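Local coordinates for protein FMN Adenylyltransferase (Candida glabrata, PDB 3FWK) that catalyses the adenylylation of FMN to FAD, the last step of flavin cofactor synthesis, using a Rossmann-like alpha/beta fold, at residues A[13-18]-A[81-86]; A[52-57]-A[190-195]; A[116-121]-A[231-236]. All blocks are in the same frame, centred on the assembly; numbering follows the deposited sequence. Where two conformers were deposited one is given.

Contact 1: A[13-18]-A[81-86]; sequences LCYNLT and CLWEYY
The phenol ring of Tyr15 meets the indole of Trp83 obliquely, and has the carboxylate oxygen Glu84 OE1 at its edge. With Trp83 the two planes are inclined at 40°, and the phenol and five-membered ring centroids are 5.1 Å apart, so the pair is an oblique aromatic contact and not a stack. Its closest point is Tyr15 CG to Trp83 CD1, 3.5 Å, and Tyr15 CB presses on the same CD1 at 3.6 Å: the root of the phenol, not its hydroxyl end, meets the pyrrole corner of the indole. In the plane of the phenol comes Glu84 OE1, 3.6 Å from Tyr15 CE1, with the carboxylate turned 77° against the ring. An oxygen in this place faces the weakly positive C-H rim and avoids the electron-rich faces, which probably makes the approach mildly favourable. The aliphatic part of Glu84 joins in, its CB lying 3.7 Å from Tyr15 CE1.

Tyr15 reaches across because its CG is anti to the backbone N (chi1 178°), which sends the ring out from its own helix toward the partner. Glu84, extended beyond CG, crosses the phenol at about a right angle and brings OE1 to its edge, where it also makes a salt bridge with Lys43 NZ; that lysine, on helix 31-50, probably offsets part of the carboxylate's charge.

The contact thus joins helix 7-23 to helix 69-86 near the protein surface, at the closest backbone approach of the two segments, 6.4 Å between Tyr15 CA and Trp83 CA. Cys14 continues the seam by packing on Leu76 and Leu79 of helix 69-86, while helix 31-50 borders it through Lys43 and Ile47, and helix 202-212 meets Leu17 and Thr18.

Contact 2: A[52-57]-A[190-195]; sequences PKWSPL and DFYRLQ. With BGC (beta-D-glucopyranose), chain C.
Trp54 and Tyr192 meet with CG anti to the carbonyl carbon in both (chi1 -57° and -87°), which helps send the two rings into the space between loop and strand; chi2 then stands each ring roughly perpendicular to its CA-CB-CG plane. The indole of Trp54 thereby sets its benzo corner over one face of the phenol: CZ2 is 3.4 Å from Tyr192 CD2, displaced toward the rim. The ring planes meet at 48°, an oblique pairing. Leu194, two residues along strand 192-194 and so on the same side of the sheet, brings CD2 to within 3.7 Å of Trp54 CZ3. Trp54, from the loop between helix 31-50 and strand 61-64, thus touches two residues of a single strand, and also Ile181 of the adjoining antiparallel strand 181-183.

A beta-D-glucopyranose lies beside Trp54; its ring oxygen O5 stands over one face of the indole, offset toward the rim, and Lys53 CB lies over that ring as well. The sugar's C6 comes 3.5 Å from Trp54 CZ2. Its O1 donates a hydrogen bond to the backbone oxygen of Lys53, 2.7 Å between O1 and O, while O4 stands 3.8 Å from Tyr192 CE2. Lys162 completes the pocket.

Chemically, the protein-to-protein part is wholly apolar, whereas the sugar is held by carbon against aromatic carbon and by a main-chain carbonyl. Aromatic surface beside sugar carbons is a familiar feature of carbohydrate binding, but glucose is not a substrate of FMN adenylylation, so this site is probably incidental to the catalytic reaction.

Contact 3: A[116-121]-A[231-236]; sequences DTFKTL and EETLPN
Phe118 and Thr233 form the buried, apolar half of this contact; Asp116 and Glu231, though their oxygens come closer, make its more exposed, polar half. In the buried part, Thr233 CB approaches the rim of the phenyl ring, in the plane of the ring, at 3.8 Å from Phe118 CE2 and 3.9 Å from Phe118 CZ. The threonine therefore meets the ring at its edge. Its OG1 is turned to another task, a hydrogen bond to Asn229 O, which helps fix the side chain's rotation. Phe224 packs against the phenyl ring edge-to-face and also touches Thr233, and Leu219 and helix 275-282 add to the surroundings of Phe118, which stands at the N-cap position of helix 119-131.

The outer half is far more open, with Glu231 exposed and Asp116 partly so. Here the two carboxylates come together with their planes 45° apart, Asp116 OD2 lying 2.7 Å from Glu231 OE1 and 3.2 Å from Glu231 OE2. Glu231 doubles back to get there: CG sits between the backbone N and the carbonyl carbon (chi1 64°), and a second bend at chi2 (-86°) folds the acid group toward Asp116. Nearby, a backbone hydrogen bond between Asp116 and Val230, just before the second segment, holds the chains together here independently of the acids.

Two ionised carboxylates this close would repel, so one of the acids probably carries a proton, although the geometry does not settle it, and the apparent pKa of the pair is probably raised. The join between the start of helix 119-131 and the loop 231-236 thus combines a buried hydrocarbon contact with an acid pair whose strength would be expected to depend on pH.

Contact 2 is the most buried of the three and ties a loop to a strand of the central sheet; contact 1 is a surface seam between two helices, and contact 3, partly buried, joins a helix start to a loop. Contacts 1 and 2 are neighbours: Pro56 and Leu57 pack on Tyr86, and Leu82 reaches Pro56, so the C-terminal turn of helix 69-86 serves both. Contact 3 lies on the opposite side of the chain's centre, about 17 Å from contact 1 between nearest atoms. Oblique aromatic pairs mark the first two, one beside a salt-bridged acid and the other beside a sugar, whereas contact 3 pairs acid with acid.

Contact 1: A[13-18]-A[81-86]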
# COMPACT_ATOMS: atom_id res chain seq x y z
N LEU A 13 8.33 14.99 2.74
CA LEU A 13 6.90 15.10 2.59
C LEU A 13 6.21 14.05 3.45
O LEU A 13 5.28 14.32 4.19
CB LEU A 13 6.49 14.91 1.14
CG LEU A 13 4.99 14.66 0.92
CD1 LEU A 13 4.07 15.80 1.37
CD2 LEU A 13 4.72 14.29 -0.54
N CYS A 14 6.70 12.81 3.37
CA CYS A 14 6.04 11.72 4.09
C CYS A 14 6.17 11.90 5.60
O CYS A 14 5.23 11.63 6.35
CB CYS A 14 6.63 10.38 3.68
SG CYS A 14 6.06 9.91 1.99
N TYR A 15 7.33 12.38 6.03
CA TYR A 15 7.51 12.74 7.44
C TYR A 15 6.52 13.81 7.88
O TYR A 15 5.91 13.73 8.95
CB TYR A 15 8.94 13.16 7.67
CG TYR A 15 9.16 13.60 9.10
CD1 TYR A 15 9.30 12.65 10.11
CD2 TYR A 15 9.20 14.96 9.45
CE1 TYR A 15 9.47 13.03 11.44
CE2 TYR A 15 9.38 15.35 10.78
CZ TYR A 15 9.50 14.37 11.73
OH TYR A 15 9.68 14.75 13.06
N ASN A 16 6.37 14.85 7.06
CA ASN A 16 5.48 15.92 7.41
C ASN A 16 4.02 15.52 7.44
O ASN A 16 3.30 15.88 8.36
CB ASN A 16 5.71 17.09 6.45
CG ASN A 16 7.05 17.79 6.69
OD1 ASN A 16 7.64 17.75 7.74
ND2 ASN A 16 7.52 18.48 5.62
N LEU A 17 3.56 14.74 6.46
CA LEU A 17 2.15 14.35 6.48
C LEU A 17 1.88 13.35 7.61
O LEU A 17 0.80 13.37 8.22
CB LEU A 17 1.64 13.88 5.10
CG LEU A 17 2.17 12.56 4.57
CD1 LEU A 17 1.29 11.39 5.10
CD2 LEU A 17 2.14 12.56 3.04
N THR A 18 2.85 12.49 7.92
CA THR A 18 2.69 11.52 9.02
C THR A 18 2.63 12.26 10.37
O THR A 18 1.77 12.00 11.22
CB THR A 18 3.79 10.47 8.98
OG1 THR A 18 3.72 9.77 7.70
CG2 THR A 18 3.62 9.45 10.09
N CYS A 81 9.99 7.42 8.09
CA CYS A 81 10.97 6.92 9.04
C CYS A 81 12.39 7.09 8.58
O CYS A 81 13.28 7.31 9.40
CB CYS A 81 10.68 5.47 9.42
SG CYS A 81 9.21 5.28 10.43
N LEU A 82 12.64 6.99 7.28
CA LEU A 82 13.99 7.32 6.77
C LEU A 82 14.34 8.76 7.06
O LEU A 82 15.46 9.06 7.51
CB LEU A 82 14.04 7.09 5.26
CG LEU A 82 13.98 5.65 4.78
CD1 LEU A 82 13.90 5.61 3.25
CD2 LEU A 82 15.17 4.84 5.28
N TRP A 83 13.41 9.67 6.81
CA TRP A 83 13.65 11.07 7.13
C TRP A 83 13.88 11.26 8.62
O TRP A 83 14.84 11.91 9.04
CB TRP A 83 12.50 11.94 6.63
CG TRP A 83 12.77 13.39 6.80
CD1 TRP A 83 12.38 14.20 7.85
CD2 TRP A 83 13.54 14.22 5.92
NE1 TRP A 83 12.86 15.50 7.65
CE2 TRP A 83 13.55 15.53 6.47
CE3 TRP A 83 14.16 14.00 4.69
CZ2 TRP A 83 14.21 16.59 5.86
CZ3 TRP A 83 14.83 15.06 4.08
CH2 TRP A 83 14.83 16.33 4.66
N GLU A 84 13.00 10.69 9.42
CA GLU A 84 13.12 10.85 10.88
C GLU A 84 14.44 10.30 11.39
O GLU A 84 15.15 10.95 12.19
CB GLU A 84 11.92 10.23 11.56
CG GLU A 84 11.95 10.38 13.10
CD GLU A 84 10.64 10.08 13.79
OE1 GLU A 84 9.60 9.84 13.15
OE2 GLU A 84 10.64 10.06 15.06
N TYR A 85 14.84 9.14 10.90
CA TYR A 85 16.03 8.46 11.39
C TYR A 85 17.28 9.24 11.02
O TYR A 85 18.16 9.43 11.85
CB TYR A 85 16.10 7.04 10.84
CG TYR A 85 17.19 6.18 11.42
CD1 TYR A 85 17.06 5.62 12.70
CD2 TYR A 85 18.32 5.85 10.67
CE1 TYR A 85 18.04 4.79 13.22
CE2 TYR A 85 19.31 5.02 11.20
CZ TYR A 85 19.15 4.51 12.48
OH TYR A 85 20.11 3.66 13.03
N TYR A 86 17.35 9.70 9.78
CA TYR A 86 18.57 10.34 9.27
C TYR A 86 18.66 11.83 9.45
O TYR A 86 19.79 12.36 9.56
CB TYR A 86 18.81 9.96 7.80
CG TYR A 86 19.20 8.52 7.66
CD1 TYR A 86 20.41 8.05 8.18
CD2 TYR A 86 18.33 7.60 7.06
CE1 TYR A 86 20.76 6.72 8.09
CE2 TYR A 86 18.68 6.27 6.95
CZ TYR A 86 19.89 5.84 7.47
OH TYR A 86 20.24 4.53 7.38

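Contact 2: A[52-57]-A[190-195]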
# COMPACT_ATOMS: atom_id res chain seq x y z
N PRO A 52 18.57 0.20 13.04
CA PRO A 52 19.85 -0.03 13.73
C PRO A 52 20.54 -1.34 13.34
O PRO A 52 21.75 -1.48 13.57
CB PRO A 52 19.44 -0.07 15.21
CG PRO A 52 18.18 0.79 15.26
CD PRO A 52 17.46 0.38 14.00
N LYS A 53 19.78 -2.28 12.78
CA LYS A 53 20.30 -3.60 12.42
C LYS A 53 20.64 -3.73 10.94
O LYS A 53 21.62 -4.38 10.61
CB LYS A 53 19.29 -4.68 12.79
CG LYS A 53 19.01 -4.83 14.30
CD LYS A 53 17.97 -5.91 14.55
CE LYS A 53 17.64 -5.99 16.04
NZ LYS A 53 18.90 -5.98 16.85
N TRP A 54 19.80 -3.17 10.06
CA TRP A 54 20.00 -3.28 8.62
C TRP A 54 19.92 -1.91 8.04
O TRP A 54 19.00 -1.14 8.33
CB TRP A 54 18.94 -4.17 7.96
CG TRP A 54 18.87 -5.56 8.54
CD1 TRP A 54 19.70 -6.61 8.23
CD2 TRP A 54 17.95 -6.05 9.53
NE1 TRP A 54 19.36 -7.70 8.98
CE2 TRP A 54 18.29 -7.40 9.77
CE3 TRP A 54 16.88 -5.47 10.22
CZ2 TRP A 54 17.59 -8.20 10.69
CZ3 TRP A 54 16.19 -6.26 11.17
CH2 TRP A 54 16.56 -7.61 11.39
N SER A 55 20.91 -1.62 7.18
CA SER A 55 21.00 -0.33 6.51
C SER A 55 19.99 -0.12 5.37
O SER A 55 19.93 -0.92 4.42
CB SER A 55 22.41 -0.12 5.97
OG SER A 55 22.40 1.05 5.16
N PRO A 56 19.19 0.92 5.45
CA PRO A 56 18.32 1.21 4.33
C PRO A 56 19.01 1.99 3.22
O PRO A 56 18.37 2.28 2.21
CB PRO A 56 17.23 2.06 4.96
CG PRO A 56 17.88 2.77 6.06
CD PRO A 56 18.89 1.78 6.60
N LEU A 57 20.29 2.33 3.40
CA LEU A 57 20.97 3.18 2.41
C LEU A 57 21.85 2.43 1.42
O LEU A 57 22.09 2.93 0.30
CB LEU A 57 21.82 4.23 3.12
CG LEU A 57 21.11 5.06 4.18
CD1 LEU A 57 22.08 6.02 4.86
CD2 LEU A 57 19.89 5.81 3.61
N ASP A 190 17.34 -16.51 1.48
CA ASP A 190 17.51 -16.26 2.90
C ASP A 190 17.56 -14.77 3.16
O ASP A 190 18.56 -14.13 2.86
CB ASP A 190 18.83 -16.94 3.31
CG ASP A 190 19.18 -16.71 4.75
OD1 ASP A 190 18.34 -16.17 5.50
OD2 ASP A 190 20.31 -17.07 5.12
N PHE A 191 16.48 -14.21 3.69
CA PHE A 191 16.51 -12.84 4.16
C PHE A 191 15.59 -12.72 5.37
O PHE A 191 14.80 -13.62 5.66
CB PHE A 191 16.24 -11.81 3.01
CG PHE A 191 14.91 -11.96 2.29
CD1 PHE A 191 14.83 -12.54 1.01
CD2 PHE A 191 13.76 -11.38 2.83
CE1 PHE A 191 13.56 -12.64 0.35
CE2 PHE A 191 12.52 -11.47 2.18
CZ PHE A 191 12.43 -12.11 0.94
N TYR A 192 15.69 -11.58 6.06
CA TYR A 192 14.69 -11.25 7.09
C TYR A 192 13.53 -10.51 6.43
O TYR A 192 13.73 -9.55 5.66
CB TYR A 192 15.31 -10.32 8.13
CG TYR A 192 16.02 -11.04 9.25
CD1 TYR A 192 15.30 -11.43 10.37
CD2 TYR A 192 17.39 -11.30 9.21
CE1 TYR A 192 15.90 -12.07 11.45
CE2 TYR A 192 18.04 -11.96 10.32
CZ TYR A 192 17.24 -12.32 11.42
OH TYR A 192 17.80 -12.97 12.51
N ARG A 193 12.33 -10.99 6.67
CA ARG A 193 11.15 -10.20 6.38
C ARG A 193 10.94 -9.15 7.44
O ARG A 193 11.00 -9.42 8.64
CB ARG A 193 9.92 -11.10 6.33
CG ARG A 193 10.00 -12.19 5.25
CD ARG A 193 8.76 -13.04 5.28
NE ARG A 193 8.95 -14.08 6.27
CZ ARG A 193 8.11 -15.09 6.45
NH1 ARG A 193 6.91 -15.09 5.85
NH2 ARG A 193 8.46 -16.10 7.25
N LEU A 194 10.68 -7.93 6.99
CA LEU A 194 10.37 -6.78 7.83
C LEU A 194 8.95 -6.45 7.58
O LEU A 194 8.58 -6.05 6.47
CB LEU A 194 11.30 -5.61 7.47
CG LEU A 194 12.80 -5.92 7.47
CD1 LEU A 194 13.57 -4.74 6.93
CD2 LEU A 194 13.30 -6.35 8.84
N GLN A 195 8.10 -6.67 8.59
CA GLN A 195 6.64 -6.65 8.39
C GLN A 195 6.04 -5.68 9.38
O GLN A 195 5.53 -6.09 10.43
CB GLN A 195 6.07 -8.06 8.55
CG GLN A 195 6.55 -8.94 7.39
CD GLN A 195 6.36 -10.43 7.48
OE1 GLN A 195 6.07 -11.06 6.46
NE2 GLN A 195 6.53 -11.02 8.67
C2 BGC C . 23.84 -8.10 11.83
C3 BGC C . 23.40 -9.44 11.25
C4 BGC C . 22.18 -9.96 12.01
C5 BGC C . 21.08 -8.90 12.11
C6 BGC C . 19.96 -9.35 13.05
C1 BGC C . 22.66 -7.15 11.79
O1 BGC C . 23.07 -5.90 12.34
O2 BGC C . 24.92 -7.51 11.09
O3 BGC C . 24.48 -10.38 11.40
O4 BGC C . 21.63 -11.08 11.31
O5 BGC C . 21.62 -7.67 12.61
O6 BGC C . 20.48 -9.48 14.38

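Contact 3: A[116-121]-A[231-236]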
# COMPACT_ATOMS: atom_id res chain seq x y z
N ASP A 116 -1.62 -11.50 -14.96
CA ASP A 116 -3.04 -11.23 -14.77
C ASP A 116 -3.28 -10.05 -13.83
O ASP A 116 -4.33 -9.93 -13.21
CB ASP A 116 -3.78 -12.50 -14.32
CG ASP A 116 -3.27 -13.06 -13.01
OD1 ASP A 116 -2.28 -12.51 -12.44
OD2 ASP A 116 -3.88 -14.07 -12.52
N THR A 117 -2.30 -9.16 -13.76
CA THR A 117 -2.41 -7.91 -12.96
C THR A 117 -3.30 -6.90 -13.69
O THR A 117 -3.23 -6.77 -14.91
CB THR A 117 -1.01 -7.32 -12.78
OG1 THR A 117 -0.14 -8.31 -12.20
CG2 THR A 117 -0.99 -6.10 -11.89
N PHE A 118 -4.09 -6.13 -12.96
CA PHE A 118 -4.84 -5.04 -13.55
C PHE A 118 -3.90 -4.03 -14.22
O PHE A 118 -2.90 -3.59 -13.63
CB PHE A 118 -5.63 -4.25 -12.48
CG PHE A 118 -6.93 -4.90 -12.08
CD1 PHE A 118 -8.09 -4.62 -12.78
CD2 PHE A 118 -6.97 -5.79 -11.00
CE1 PHE A 118 -9.29 -5.21 -12.45
CE2 PHE A 118 -8.20 -6.39 -10.65
CZ PHE A 118 -9.33 -6.12 -11.39
N LYS A 119 -4.28 -3.58 -15.42
CA LYS A 119 -3.50 -2.55 -16.12
C LYS A 119 -3.38 -1.28 -15.25
O LYS A 119 -2.34 -0.64 -15.21
CB LYS A 119 -4.17 -2.20 -17.43
CG LYS A 119 -3.40 -1.20 -18.25
CD LYS A 119 -2.00 -1.73 -18.65
CE LYS A 119 -1.40 -0.97 -19.82
NZ LYS A 119 -0.35 -1.87 -20.49
N THR A 120 -4.46 -0.89 -14.57
CA THR A 120 -4.42 0.35 -13.79
C THR A 120 -3.38 0.21 -12.68
O THR A 120 -2.71 1.18 -12.31
CB THR A 120 -5.79 0.66 -13.17
OG1 THR A 120 -6.74 0.89 -14.20
CG2 THR A 120 -5.72 1.92 -12.33
N LEU A 121 -3.27 -0.99 -12.08
CA LEU A 121 -2.28 -1.22 -11.07
C LEU A 121 -0.85 -1.16 -11.64
O LEU A 121 0.03 -0.55 -11.03
CB LEU A 121 -2.55 -2.55 -10.37
CG LEU A 121 -1.78 -2.82 -9.10
CD1 LEU A 121 -1.90 -1.69 -8.06
CD2 LEU A 121 -2.30 -4.11 -8.50
N GLU A 231 -8.99 -11.77 -13.56
CA GLU A 231 -9.99 -12.78 -13.85
C GLU A 231 -10.94 -13.00 -12.68
O GLU A 231 -12.09 -13.37 -12.91
CB GLU A 231 -9.35 -14.10 -14.37
CG GLU A 231 -8.40 -14.95 -13.47
CD GLU A 231 -6.94 -14.51 -13.51
OE1 GLU A 231 -6.08 -15.40 -13.18
OE2 GLU A 231 -6.67 -13.36 -13.92
N GLU A 232 -10.50 -12.78 -11.45
CA GLU A 232 -11.30 -13.12 -10.25
C GLU A 232 -11.92 -11.88 -9.60
O GLU A 232 -12.89 -12.02 -8.88
CB GLU A 232 -10.42 -13.80 -9.18
CG GLU A 232 -9.38 -12.81 -8.50
CD GLU A 232 -8.36 -13.46 -7.54
OE1 GLU A 232 -8.58 -14.63 -7.11
OE2 GLU A 232 -7.33 -12.79 -7.23
N THR A 233 -11.31 -10.72 -9.77
CA THR A 233 -11.66 -9.58 -8.90
C THR A 233 -12.78 -8.75 -9.45
O THR A 233 -12.76 -8.36 -10.60
CB THR A 233 -10.42 -8.69 -8.68
OG1 THR A 233 -9.35 -9.50 -8.20
CG2 THR A 233 -10.70 -7.60 -7.69
N LEU A 234 -13.74 -8.44 -8.60
CA LEU A 234 -14.87 -7.58 -8.95
C LEU A 234 -14.94 -6.45 -7.91
O LEU A 234 -14.45 -6.60 -6.78
CB LEU A 234 -16.20 -8.36 -8.91
CG LEU A 234 -16.31 -9.43 -9.99
CD1 LEU A 234 -17.50 -10.32 -9.71
CD2 LEU A 234 -16.43 -8.79 -11.40
N PRO A 235 -15.65 -5.36 -8.22
CA PRO A 235 -15.98 -4.40 -7.17
C PRO A 235 -16.75 -5.12 -6.06
O PRO A 235 -17.42 -6.11 -6.29
CB PRO A 235 -16.86 -3.36 -7.91
CG PRO A 235 -16.44 -3.47 -9.35
CD PRO A 235 -16.18 -4.96 -9.54
N ASN A 236 -16.62 -4.64 -4.83
CA ASN A 236 -17.13 -5.39 -3.70
C ASN A 236 -18.65 -5.34 -3.67
O ASN A 236 -19.23 -4.27 -3.63
CB ASN A 236 -16.52 -4.80 -2.43
CG ASN A 236 -16.73 -5.70 -1.22
OD1 ASN A 236 -17.83 -6.13 -0.94
ND2 ASN A 236 -15.65 -5.97 -0.50